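Local coordinates for protein oligopeptide ABC transporter OppAIV (Borrelia burgdorferi B31, PDB 4GL8) that probably binds oligopeptides outside the cell membrane and hands them to an ABC transporter for import, and is seen here with a peptide bound, at residues 290-295 and 423-428; 332-337 and 480-485; 453-458 and 486-491. All coordinates share one frame; numbering follows the deposited sequence.

Contact 1 of 3, residues 290-295 and 423-428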
loop_
_atom_site.group_PDB
_atom_site.type_symbol
_atom_site.label_atom_id
_atom_site.label_comp_id
_atom_site.label_asym_id
_atom_site.label_seq_id
_atom_site.Cartn_x
_atom_site.Cartn_y
_atom_site.Cartn_z
ATOM N N PHE A 290 -5.850 -6.056 -9.210
ATOM C CA PHE A 290 -5.401 -6.723 -10.428
ATOM C C PHE A 290 -4.856 -8.112 -10.081
ATOM O O PHE A 290 -4.551 -8.370 -8.948
ATOM C CB PHE A 290 -4.393 -5.880 -11.220
ATOM C CG PHE A 290 -3.093 -5.555 -10.489
ATOM C CD1 PHE A 290 -2.039 -6.441 -10.496
ATOM C CD2 PHE A 290 -2.928 -4.330 -9.860
ATOM C CE1 PHE A 290 -0.836 -6.136 -9.856
ATOM C CE2 PHE A 290 -1.735 -3.997 -9.227
ATOM C CZ PHE A 290 -0.679 -4.919 -9.212
ATOM N N TYR A 291 -4.795 -9.010 -11.062
ATOM C CA TYR A 291 -4.165 -10.320 -10.857
ATOM C C TYR A 291 -2.805 -10.307 -11.535
ATOM O O TYR A 291 -2.722 -10.031 -12.728
ATOM C CB TYR A 291 -5.073 -11.438 -11.425
ATOM C CG TYR A 291 -6.081 -11.989 -10.430
ATOM C CD1 TYR A 291 -6.672 -11.189 -9.469
ATOM C CD2 TYR A 291 -6.428 -13.336 -10.453
ATOM C CE1 TYR A 291 -7.564 -11.728 -8.536
ATOM C CE2 TYR A 291 -7.329 -13.868 -9.555
ATOM C CZ TYR A 291 -7.890 -13.064 -8.589
ATOM O OH TYR A 291 -8.777 -13.647 -7.703
ATOM N N SER A 292 -1.742 -10.564 -10.780
ATOM C CA SER A 292 -0.404 -10.663 -11.345
ATOM C C SER A 292 -0.173 -12.019 -11.984
ATOM O O SER A 292 -0.813 -13.029 -11.603
ATOM C CB SER A 292 0.649 -10.493 -10.269
ATOM O OG SER A 292 0.518 -9.293 -9.548
ATOM N N LEU A 293 0.776 -12.019 -12.923
ATOM C CA LEU A 293 1.076 -13.157 -13.782
ATOM C C LEU A 293 2.589 -13.329 -13.788
ATOM O O LEU A 293 3.309 -12.393 -14.076
ATOM C CB LEU A 293 0.551 -12.937 -15.201
ATOM C CG LEU A 293 -0.934 -12.594 -15.292
ATOM C CD1 LEU A 293 -1.288 -12.097 -16.676
ATOM C CD2 LEU A 293 -1.846 -13.741 -14.914
ATOM N N ASN A 294 3.062 -14.515 -13.435
ATOM C CA ASN A 294 4.471 -14.810 -13.411
ATOM C C ASN A 294 4.945 -15.059 -14.838
ATOM O O ASN A 294 4.627 -16.091 -15.438
ATOM C CB ASN A 294 4.761 -16.002 -12.493
ATOM C CG ASN A 294 6.262 -16.160 -12.212
ATOM O OD1 ASN A 294 7.100 -15.904 -13.075
ATOM N ND2 ASN A 294 6.597 -16.599 -11.015
ATOM N N MET A 295 5.714 -14.104 -15.375
ATOM C CA MET A 295 6.180 -14.173 -16.760
ATOM C C MET A 295 7.136 -15.323 -16.994
ATOM O O MET A 295 7.394 -15.648 -18.134
ATOM C CB MET A 295 6.945 -12.914 -17.177
ATOM C CG MET A 295 6.227 -11.608 -16.958
ATOM S SD MET A 295 4.768 -11.510 -17.993
ATOM C CE MET A 295 4.388 -9.805 -17.765
ATOM N N ILE A 423 -1.529 -14.807 -9.163
ATOM C CA ILE A 423 -1.799 -14.435 -7.787
ATOM C C ILE A 423 -2.633 -13.168 -7.722
ATOM O O ILE A 423 -2.303 -12.148 -8.364
ATOM C CB ILE A 423 -0.483 -14.280 -6.996
ATOM C CG1 ILE A 423 -0.732 -14.203 -5.498
ATOM C CG2 ILE A 423 0.327 -13.061 -7.473
ATOM C CD1 ILE A 423 0.520 -14.483 -4.695
ATOM N N ARG A 424 -3.731 -13.236 -6.951
ATOM C CA ARG A 424 -4.504 -12.041 -6.656
ATOM C C ARG A 424 -3.590 -10.966 -6.120
ATOM O O ARG A 424 -2.747 -11.215 -5.273
ATOM C CB ARG A 424 -5.631 -12.327 -5.650
ATOM C CG ARG A 424 -6.346 -11.077 -5.191
ATOM C CD ARG A 424 -5.832 -10.534 -3.876
ATOM N NE ARG A 424 -5.934 -9.089 -3.878
ATOM C CZ ARG A 424 -5.623 -8.300 -2.849
ATOM N NH1 ARG A 424 -5.176 -8.797 -1.690
ATOM N NH2 ARG A 424 -5.741 -6.988 -2.996
ATOM N N SER A 425 -3.779 -9.753 -6.592
ATOM C CA SER A 425 -2.795 -8.727 -6.332
ATOM C C SER A 425 -3.496 -7.377 -6.282
ATOM O O SER A 425 -4.683 -7.310 -6.005
ATOM C CB SER A 425 -1.715 -8.844 -7.427
ATOM O OG SER A 425 -0.627 -8.003 -7.206
ATOM N N GLY A 426 -2.790 -6.305 -6.609
ATOM C CA GLY A 426 -3.311 -4.966 -6.425
ATOM C C GLY A 426 -2.373 -4.147 -5.562
ATOM O O GLY A 426 -1.412 -4.678 -4.989
ATOM N N TRP A 427 -2.689 -2.860 -5.450
ATOM C CA TRP A 427 -1.760 -1.909 -4.928
ATOM C C TRP A 427 -2.535 -0.779 -4.348
ATOM O O TRP A 427 -3.482 -0.313 -4.933
ATOM C CB TRP A 427 -0.875 -1.385 -6.044
ATOM C CG TRP A 427 0.304 -0.600 -5.604
ATOM C CD1 TRP A 427 0.532 0.736 -5.822
ATOM C CD2 TRP A 427 1.448 -1.090 -4.895
ATOM N NE1 TRP A 427 1.738 1.104 -5.288
ATOM C CE2 TRP A 427 2.328 -0.005 -4.724
ATOM C CE3 TRP A 427 1.819 -2.348 -4.415
ATOM C CZ2 TRP A 427 3.571 -0.139 -4.085
ATOM C CZ3 TRP A 427 3.043 -2.485 -3.757
ATOM C CH2 TRP A 427 3.902 -1.390 -3.601
ATOM N N SER A 428 -2.123 -0.367 -3.176
ATOM C CA SER A 428 -2.643 0.817 -2.563
ATOM C C SER A 428 -1.571 1.890 -2.710
ATOM O O SER A 428 -0.403 1.668 -2.350
ATOM C CB SER A 428 -3.007 0.519 -1.098
ATOM O OG SER A 428 -2.629 1.584 -0.268
#
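F290 lies against the backbone of G426 where strands 287-293 and 422-428 pair antiparallel in a periplasmic-binding-protein fold of the OppA type. The ring sits flat under the glycine: G426 N is over its centre, and G426 CA lies 3.7 Å from the F290 ring centroid, a CH-pi contact. The chi1 of F290, 61°, sets CG between its own N and carbonyl carbon, and from there the ring reaches under the partner strand. Glycine suits the place because its backbone angles would jam a CB against the preceding carbonyl O. Next along the strand, W427 CB lies 4.2 Å from F290 CE2.

On the sheet face that carries S292 and I423, S292 CB rests on I423 CG2, 3.8 Å away. The backbones of this pair are joined twice, S292 N to I423 O at 2.9 Å and, straighter, I423 N to S292 O at 3.1 Å with 165° at the hydrogen. S292 OG, small enough for this buried spot, is bonded to the carbonyl of S449.

Y291 and R424 share the other face and cross at about a right angle. R424 CA stands 3.8 Å from the Y291 ring centroid, over the ring face, while helix 380-397 also packs on the tyrosine. Aromatic residues suit both places, as a flat face can lie against a backbone CA of the paired strand. The arginine chain then bends away at chi2 and chi3, and its NH1 bonds N377 and the backbone of the bound peptide. Closest to the tyrosine on the arginine side chain is R424 CB, 3.5 Å from Y291 CE1.

Contact 2 of 3, residues 332-337 and 480-485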
loop_
_atom_site.group_PDB
_atom_site.type_symbol
_atom_site.label_atom_id
_atom_site.label_comp_id
_atom_site.label_asym_id
_atom_site.label_seq_id
_atom_site.Cartn_x
_atom_site.Cartn_y
_atom_site.Cartn_z
ATOM N N ARG A 332 -7.686 0.091 -16.608
ATOM C CA ARG A 332 -6.612 0.974 -16.161
ATOM C C ARG A 332 -5.770 0.380 -15.054
ATOM O O ARG A 332 -6.240 -0.435 -14.250
ATOM C CB ARG A 332 -7.151 2.337 -15.671
ATOM C CG ARG A 332 -7.786 3.236 -16.751
ATOM C CD ARG A 332 -6.799 4.177 -17.431
ATOM N NE ARG A 332 -6.112 4.969 -16.424
ATOM C CZ ARG A 332 -6.560 6.096 -15.871
ATOM N NH1 ARG A 332 -7.684 6.675 -16.269
ATOM N NH2 ARG A 332 -5.841 6.683 -14.926
ATOM N N ALA A 333 -4.519 0.835 -15.017
ATOM C CA ALA A 333 -3.547 0.453 -13.987
ATOM C C ALA A 333 -3.435 1.472 -12.843
ATOM O O ALA A 333 -2.847 1.189 -11.808
ATOM C CB ALA A 333 -2.187 0.275 -14.647
ATOM N N THR A 334 -3.929 2.687 -13.052
ATOM C CA THR A 334 -3.852 3.726 -12.025
ATOM C C THR A 334 -5.237 4.313 -11.770
ATOM O O THR A 334 -6.069 4.331 -12.655
ATOM C CB THR A 334 -2.950 4.896 -12.450
ATOM O OG1 THR A 334 -3.628 5.664 -13.435
ATOM C CG2 THR A 334 -1.614 4.410 -13.050
ATOM N N PRO A 335 -5.472 4.813 -10.552
ATOM C CA PRO A 335 -6.625 5.663 -10.367
ATOM C C PRO A 335 -6.399 6.977 -11.121
ATOM O O PRO A 335 -5.284 7.221 -11.605
ATOM C CB PRO A 335 -6.653 5.922 -8.869
ATOM C CG PRO A 335 -5.691 4.966 -8.258
ATOM C CD PRO A 335 -4.700 4.633 -9.313
ATOM N N ASP A 336 -7.453 7.785 -11.223
ATOM C CA ASP A 336 -7.356 9.149 -11.742
ATOM C C ASP A 336 -6.914 10.084 -10.626
ATOM O O ASP A 336 -7.219 9.843 -9.460
ATOM C CB ASP A 336 -8.703 9.621 -12.285
ATOM C CG ASP A 336 -9.114 8.903 -13.570
ATOM O OD1 ASP A 336 -8.263 8.476 -14.397
ATOM O OD2 ASP A 336 -10.327 8.765 -13.747
ATOM N N TYR A 337 -6.162 11.120 -10.985
ATOM C CA TYR A 337 -5.756 12.188 -10.047
ATOM C C TYR A 337 -6.011 13.521 -10.738
ATOM O O TYR A 337 -6.269 13.551 -11.932
ATOM C CB TYR A 337 -4.271 12.086 -9.640
ATOM C CG TYR A 337 -3.881 10.764 -9.047
ATOM C CD1 TYR A 337 -3.746 10.610 -7.668
ATOM C CD2 TYR A 337 -3.650 9.639 -9.870
ATOM C CE1 TYR A 337 -3.382 9.383 -7.132
ATOM C CE2 TYR A 337 -3.282 8.413 -9.343
ATOM C CZ TYR A 337 -3.168 8.283 -7.981
ATOM O OH TYR A 337 -2.845 7.075 -7.449
ATOM N N LYS A 480 1.408 7.385 -22.231
ATOM C CA LYS A 480 2.051 6.429 -23.163
ATOM C C LYS A 480 2.663 5.213 -22.430
ATOM O O LYS A 480 2.610 4.111 -22.914
ATOM C CB LYS A 480 3.114 7.113 -24.061
ATOM N N ALA A 481 3.225 5.404 -21.249
ATOM C CA ALA A 481 3.739 4.251 -20.469
ATOM C C ALA A 481 2.593 3.313 -20.016
ATOM O O ALA A 481 2.627 2.094 -20.205
ATOM C CB ALA A 481 4.547 4.735 -19.275
ATOM N N GLU A 482 1.555 3.894 -19.458
ATOM C CA GLU A 482 0.408 3.121 -19.028
ATOM C C GLU A 482 -0.230 2.356 -20.186
ATOM O O GLU A 482 -0.674 1.223 -19.994
ATOM C CB GLU A 482 -0.662 4.009 -18.371
ATOM C CG GLU A 482 -1.723 3.167 -17.681
ATOM C CD GLU A 482 -2.787 3.955 -16.944
ATOM O OE1 GLU A 482 -3.543 3.288 -16.208
ATOM O OE2 GLU A 482 -2.897 5.202 -17.135
ATOM N N ALA A 483 -0.309 2.971 -21.367
ATOM C CA ALA A 483 -0.902 2.303 -22.522
ATOM C C ALA A 483 -0.163 1.027 -22.860
ATOM O O ALA A 483 -0.782 0.090 -23.322
ATOM C CB ALA A 483 -0.920 3.207 -23.743
ATOM N N ILE A 484 1.150 0.992 -22.647
ATOM C CA ILE A 484 1.938 -0.207 -22.927
ATOM C C ILE A 484 1.506 -1.363 -22.029
ATOM O O ILE A 484 1.312 -2.472 -22.508
ATOM C CB ILE A 484 3.461 0.039 -22.762
ATOM C CG1 ILE A 484 3.992 0.981 -23.844
ATOM C CG2 ILE A 484 4.241 -1.258 -22.802
ATOM C CD1 ILE A 484 5.382 1.464 -23.538
ATOM N N ILE A 485 1.381 -1.129 -20.731
ATOM C CA ILE A 485 0.913 -2.203 -19.831
ATOM C C ILE A 485 -0.586 -2.535 -19.950
ATOM O O ILE A 485 -0.939 -3.701 -19.900
ATOM C CB ILE A 485 1.322 -1.981 -18.367
ATOM C CG1 ILE A 485 0.678 -0.734 -17.781
ATOM C CG2 ILE A 485 2.852 -1.945 -18.289
ATOM C CD1 ILE A 485 1.200 -0.373 -16.403
#
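A salt-bridge network of R332, D336 and E482, buried at its R332-E482 end, ties the loop that follows strand 328-329 to helix 471-489. E482 reaches out from the helix with its chain fully extended (chi1 -169°, chi2 177°), which carries the carboxylate into the bend of the loop. There its OE1 accepts two good bonds. A333 N approaches E482 OE1 at 2.9 Å, nearly along the C-O axis. R332 NE gives a salt bridge of 3.1 Å to E482 OE1, on the syn side of that oxygen but tilted out of the carboxylate plane. T334 N adds a weak third. Glutamate suits the position because it has the length to span the gap and a charge to answer the arginine. Its other oxygen, OE2, is taken by the hydroxyls of Y340 and Y342, so both oxygens of this buried acid have partners.

The guanidinium stands nearly perpendicular to the carboxylate of E482, at 83°, and is held by partners around its edge. Beside the carboxylate, the small A333 turns its CB to I485 CD1, 3.9 Å away. At the far end of the arginine, NH1 meets D336 OD1 at 2.7 Å, while R332 NH2 donates to T334 OG1 at 2.9 Å, nearly in the guanidinium plane.

Contact 3 of 3, residues 453-458 and 486-491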
loop_
_atom_site.group_PDB
_atom_site.type_symbol
_atom_site.label_atom_id
_atom_site.label_comp_id
_atom_site.label_asym_id
_atom_site.label_seq_id
_atom_site.Cartn_x
_atom_site.Cartn_y
_atom_site.Cartn_z
ATOM N N TYR A 453 8.411 -9.123 -15.342
ATOM C CA TYR A 453 8.036 -8.233 -16.421
ATOM C C TYR A 453 9.168 -7.234 -16.610
ATOM O O TYR A 453 9.739 -6.721 -15.638
ATOM C CB TYR A 453 6.715 -7.523 -16.151
ATOM C CG TYR A 453 6.351 -6.525 -17.239
ATOM C CD1 TYR A 453 6.031 -6.935 -18.520
ATOM C CD2 TYR A 453 6.334 -5.171 -16.972
ATOM C CE1 TYR A 453 5.712 -6.015 -19.507
ATOM C CE2 TYR A 453 5.996 -4.243 -17.948
ATOM C CZ TYR A 453 5.691 -4.668 -19.214
ATOM O OH TYR A 453 5.384 -3.720 -20.181
ATOM N N SER A 454 9.504 -6.981 -17.869
ATOM C CA SER A 454 10.526 -6.008 -18.206
ATOM C C SER A 454 10.344 -5.508 -19.621
ATOM O O SER A 454 10.498 -6.230 -20.586
ATOM C CB SER A 454 11.937 -6.602 -18.070
ATOM O OG SER A 454 12.889 -5.606 -18.420
ATOM N N ASN A 455 9.999 -4.248 -19.723
ATOM C CA ASN A 455 9.867 -3.609 -21.002
ATOM C C ASN A 455 10.701 -2.339 -20.920
ATOM O O ASN A 455 10.383 -1.411 -20.167
ATOM C CB ASN A 455 8.403 -3.312 -21.297
ATOM C CG ASN A 455 8.225 -2.622 -22.625
ATOM O OD1 ASN A 455 8.819 -1.592 -22.863
ATOM N ND2 ASN A 455 7.430 -3.186 -23.482
ATOM N N SER A 456 11.799 -2.328 -21.654
ATOM C CA SER A 456 12.738 -1.221 -21.554
ATOM C C SER A 456 12.144 0.096 -22.093
ATOM O O SER A 456 12.453 1.154 -21.572
ATOM C CB SER A 456 14.066 -1.587 -22.237
ATOM O OG SER A 456 13.882 -1.623 -23.622
ATOM N N GLU A 457 11.251 0.032 -23.080
ATOM C CA GLU A 457 10.583 1.241 -23.537
ATOM C C GLU A 457 9.736 1.878 -22.411
ATOM O O GLU A 457 9.802 3.096 -22.196
ATOM C CB GLU A 457 9.714 1.007 -24.775
ATOM C CG GLU A 457 8.740 2.174 -24.972
ATOM C CD GLU A 457 7.894 2.120 -26.245
ATOM O OE1 GLU A 457 7.597 1.017 -26.771
ATOM O OE2 GLU A 457 7.518 3.215 -26.716
ATOM N N TYR A 458 8.953 1.057 -21.708
ATOM C CA TYR A 458 8.253 1.469 -20.476
ATOM C C TYR A 458 9.187 2.092 -19.420
ATOM O O TYR A 458 8.941 3.221 -18.947
ATOM C CB TYR A 458 7.499 0.280 -19.870
ATOM C CG TYR A 458 6.622 0.606 -18.681
ATOM C CD1 TYR A 458 7.102 0.483 -17.381
ATOM C CD2 TYR A 458 5.318 0.979 -18.846
ATOM C CE1 TYR A 458 6.311 0.759 -16.283
ATOM C CE2 TYR A 458 4.507 1.255 -17.750
ATOM C CZ TYR A 458 5.012 1.138 -16.472
ATOM O OH TYR A 458 4.214 1.420 -15.394
ATOM N N ILE A 486 -1.453 -1.541 -20.136
ATOM C CA ILE A 486 -2.905 -1.826 -20.241
ATOM C C ILE A 486 -3.475 -2.209 -21.614
ATOM O O ILE A 486 -4.505 -2.866 -21.633
ATOM C CB ILE A 486 -3.806 -0.730 -19.567
ATOM C CG1 ILE A 486 -3.931 0.540 -20.400
ATOM C CG2 ILE A 486 -3.276 -0.368 -18.183
ATOM C CD1 ILE A 486 -4.816 1.582 -19.733
ATOM N N GLU A 487 -2.855 -1.798 -22.732
ATOM C CA GLU A 487 -3.330 -2.170 -24.105
ATOM C C GLU A 487 -2.402 -3.070 -24.915
ATOM O O GLU A 487 -2.819 -3.561 -25.953
ATOM C CB GLU A 487 -3.531 -0.964 -25.041
ATOM C CG GLU A 487 -4.002 0.346 -24.435
ATOM C CD GLU A 487 -4.339 1.418 -25.513
ATOM O OE1 GLU A 487 -4.391 2.610 -25.158
ATOM O OE2 GLU A 487 -4.565 1.095 -26.711
ATOM N N ARG A 488 -1.146 -3.222 -24.517
ATOM C CA ARG A 488 -0.177 -3.936 -25.353
ATOM C C ARG A 488 0.413 -5.156 -24.672
ATOM O O ARG A 488 0.276 -6.243 -25.183
ATOM C CB ARG A 488 0.956 -3.001 -25.809
ATOM C CG ARG A 488 1.897 -3.629 -26.834
ATOM C CD ARG A 488 2.817 -2.605 -27.504
ATOM N NE ARG A 488 4.089 -2.433 -26.800
ATOM C CZ ARG A 488 4.846 -1.324 -26.837
ATOM N NH1 ARG A 488 5.989 -1.287 -26.146
ATOM N NH2 ARG A 488 4.476 -0.241 -27.543
ATOM N N ASP A 489 1.095 -4.981 -23.542
ATOM C CA ASP A 489 1.815 -6.089 -22.913
ATOM C C ASP A 489 0.969 -6.924 -21.944
ATOM O O ASP A 489 1.281 -8.085 -21.755
ATOM C CB ASP A 489 3.091 -5.608 -22.210
ATOM C CG ASP A 489 4.224 -5.252 -23.188
ATOM O OD1 ASP A 489 4.034 -5.375 -24.415
ATOM O OD2 ASP A 489 5.308 -4.834 -22.708
ATOM N N PHE A 490 -0.072 -6.346 -21.339
ATOM C CA PHE A 490 -0.887 -7.052 -20.363
ATOM C C PHE A 490 -0.053 -7.860 -19.337
ATOM O O PHE A 490 -0.256 -9.067 -19.188
ATOM C CB PHE A 490 -1.877 -7.995 -21.070
ATOM C CG PHE A 490 -2.908 -7.284 -21.912
ATOM C CD1 PHE A 490 -4.165 -6.981 -21.389
ATOM C CD2 PHE A 490 -2.618 -6.898 -23.206
ATOM C CE1 PHE A 490 -5.117 -6.316 -22.150
ATOM C CE2 PHE A 490 -3.562 -6.231 -23.973
ATOM C CZ PHE A 490 -4.824 -5.934 -23.438
ATOM N N PRO A 491 0.890 -7.209 -18.640
ATOM C CA PRO A 491 1.588 -7.938 -17.583
ATOM C C PRO A 491 0.679 -8.427 -16.467
ATOM O O PRO A 491 1.004 -9.386 -15.761
ATOM C CB PRO A 491 2.579 -6.893 -17.009
ATOM C CG PRO A 491 2.007 -5.580 -17.365
ATOM C CD PRO A 491 1.292 -5.793 -18.689
#
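The Y453 ring has P491 over one face and the carboxylate of D489 at its edge. P491 CB stands 3.9 Å from the Y453 ring centroid, offset toward the rim, a CH-pi contact for which the rigid, apolar proline ring is well suited. Y453 CG is anti to the backbone N (chi1 177°), which sends the ring across to the other segment and brings its hydroxyl to D489. Y453 OH donates to D489 OD2 at 2.8 Å, on the anti side of that oxygen, with ring and carboxylate planes 75° apart.

The same oxygen is met on its syn side by N455 ND2, also at 2.8 Å, so two donors grip D489 OD2. Asparagine serves both ends here: its amide N-H holds the aspartate while N455 OD1 accepts from Y458 N at 2.9 Å, a capping bond that makes N455 the N-cap of helix 456-466.

Farther out, where the contact is exposed, the guanidinium edge of R488 faces E457. R488 NH1 gives a nearly straight salt bridge to E457 OE1, 2.9 Å long and 163° at the hydrogen, approaching from above the carboxylate plane. The long, flexible arginine can bridge to the first turn of the neighbouring helix.

The contact thus pins the start of helix 456-466 to the end of helix 471-489, just before strand 492-504, with M295 packed on Y453 and P491 and R306 of helix 303-311 binding the carbonyl of D489.

Helix 471-489 joins contacts 2 and 3, whose centres are 11 Å apart: E482 and I485 serve the first, R488 and D489 the second. I484 O lies 2.7 Å from D489 N, a probable hydrogen bond across the boundary between their segments. Contact 1 reaches contact 3 through M295, whose CE lies 3.4 Å from P491 CA. Contacts 1 and 2 do not touch, their nearest atoms being about 6 Å apart, though F437 meets both W427 and T334. The bound peptide is within reach of contact 1, where R424 and S428 bond its backbone, while contact 2 joins helix 471-489 to the loop after strand 328-329, and contact 3 joins its end to the start of helix 456-466.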